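Local coordinates for protein beta-1,3-xylanase (Alcaligenes sp., PDB 2COV) that hydrolyses beta-1,3-xylan, as its name implies, and carries a family 31 carbohydrate-binding module with affinity for that polysaccharide, at residues Y17-D20 with Q21-E24. Sequence-based numbering, arbitrary orientation.
Sequences YVSD and QEIE
Val18 and Glu22 meet where the chain doubles back on itself, with Asp20 and Gln21 at the corners of the turn between the strands. The backbone oxygen of Glu22 is shared by two amides in succession, Val18 N at 3.0 Å and Ser19 N at 3.2 Å, the second along the straighter N-H path (167°). In return Glu22 N donates to Ser19 O at 3.1 Å. Val18 and Ser19 both face Glu22, and Val18, with a helix-like psi of -53°, takes the first position of the bulge; its side chain turns in over the returning strand. Its CB sits 3.4 Å from Glu22 O, while its two methyls part to different neighbours: CG1 lies in van der Waals contact with the carboxylate oxygen OE2 of Glu22, and CG2 packs 3.7 Å from CB of Glu24. The carboxylate of Glu24 is turned to another partner, Asn16.

On the face shared by Ser19 and Glu22, a water gives a proton to Glu22 OE2 over 2.6 Å and also hydrogen-bonds to Ser19 OG, linking the two side chains. Ser19 OG lies 3.0 Å from Gln21 OE1 as well, a possible bond whose proton could instead go to a different acceptor. Gln21 reaches this hydroxyl by folding back: chi1 of 64° sets CG between its backbone N and carbonyl carbon, and a bend at chi2 carries the amide oxygen over the turn. On the other face, Tyr17 OH is hydrogen-bonded to Asp20 OD1 at 2.6 Å, and the ring carries Ser19 CA against one face. Beyond, Glu22 and Ile23 touch strand 54-60, the next in the sheet. The arrangement is a beta hairpin closed by a type I turn from Ser19 to Glu22, with a classic beta bulge in its first strand.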
loop_
_atom_site.group_PDB
_atom_site.type_symbol
_atom_site.label_atom_id
_atom_site.label_comp_id
_atom_site.label_asym_id
_atom_site.label_seq_id
_atom_site.Cartn_x
_atom_site.Cartn_y
_atom_site.Cartn_z
ATOM N N TYR A 17 -0.172 28.902 1.296
ATOM C CA TYR A 17 0.717 29.511 0.339
ATOM C C TYR A 17 1.946 30.131 1.072
ATOM O O TYR A 17 1.766 30.845 2.026
ATOM C CB TYR A 17 -0.067 30.574 -0.438
ATOM C CG TYR A 17 0.750 31.521 -1.278
ATOM C CD1 TYR A 17 1.258 32.717 -0.755
ATOM C CD2 TYR A 17 0.983 31.263 -2.612
ATOM C CE1 TYR A 17 1.976 33.602 -1.561
ATOM C CE2 TYR A 17 1.688 32.169 -3.413
ATOM C CZ TYR A 17 2.168 33.280 -2.879
ATOM O OH TYR A 17 2.869 34.227 -3.673
ATOM N N VAL A 18 3.114 29.816 0.578
ATOM C CA VAL A 18 4.380 30.397 1.111
ATOM C C VAL A 18 4.889 31.407 0.102
ATOM O O VAL A 18 5.176 32.556 0.466
ATOM C CB VAL A 18 5.414 29.314 1.425
ATOM C CG1 VAL A 18 6.719 29.921 1.912
ATOM C CG2 VAL A 18 4.887 28.329 2.479
ATOM N N SER A 19 5.019 30.956 -1.147
ATOM C CA SER A 19 5.358 31.872 -2.248
ATOM C C SER A 19 4.823 31.237 -3.493
ATOM O O SER A 19 4.284 30.143 -3.447
ATOM C CB SER A 19 6.852 32.060 -2.330
ATOM O OG SER A 19 7.494 30.883 -2.777
ATOM N N ASP A 20 5.006 31.882 -4.633
ATOM C CA ASP A 20 4.457 31.356 -5.849
ATOM C C ASP A 20 5.038 29.983 -6.195
ATOM O O ASP A 20 4.360 29.263 -6.940
ATOM C CB ASP A 20 4.785 32.289 -7.018
ATOM C CG ASP A 20 3.888 33.484 -7.101
ATOM O OD1 ASP A 20 3.005 33.719 -6.207
ATOM O OD2 ASP A 20 4.080 34.203 -8.139
ATOM N N GLN A 21 6.173 29.556 -5.657
ATOM C CA GLN A 21 6.605 28.201 -6.000
ATOM C C GLN A 21 6.738 27.305 -4.765
ATOM O O GLN A 21 7.374 26.305 -4.857
ATOM C CB GLN A 21 7.878 28.169 -6.790
ATOM C CG GLN A 21 9.015 28.728 -5.925
ATOM C CD GLN A 21 9.220 30.162 -6.244
ATOM O OE1 GLN A 21 8.995 31.038 -5.378
ATOM N NE2 GLN A 21 9.571 30.442 -7.532
ATOM N N GLU A 22 6.139 27.678 -3.641
ATOM C CA GLU A 22 6.234 26.862 -2.420
ATOM C C GLU A 22 4.883 26.809 -1.679
ATOM O O GLU A 22 4.234 27.824 -1.416
ATOM C CB GLU A 22 7.306 27.400 -1.451
ATOM C CG GLU A 22 8.784 26.986 -1.829
ATOM C CD GLU A 22 9.769 27.164 -0.693
ATOM O OE1 GLU A 22 10.856 26.515 -0.846
ATOM O OE2 GLU A 22 9.437 27.932 0.285
ATOM N N ILE A 23 4.521 25.591 -1.298
ATOM C CA ILE A 23 3.314 25.273 -0.527
ATOM C C ILE A 23 3.760 24.646 0.789
ATOM O O ILE A 23 4.678 23.863 0.782
ATOM C CB ILE A 23 2.397 24.304 -1.323
ATOM C CG1 ILE A 23 1.053 24.118 -0.619
ATOM C CG2 ILE A 23 3.075 22.971 -1.570
ATOM C CD1 ILE A 23 0.123 23.233 -1.405
ATOM N N GLU A 24 3.121 25.040 1.901
ATOM C CA GLU A 24 3.342 24.350 3.173
ATOM C C GLU A 24 2.094 23.500 3.385
ATOM O O GLU A 24 0.996 24.010 3.461
ATOM C CB GLU A 24 3.490 25.372 4.292
ATOM C CG GLU A 24 3.637 24.678 5.672
ATOM C CD GLU A 24 3.803 25.622 6.816
ATOM O OE1 GLU A 24 2.893 26.406 7.053
ATOM O OE2 GLU A 24 4.785 25.535 7.518
HETATM O O HOH W 1 9.462 30.352 -0.689
#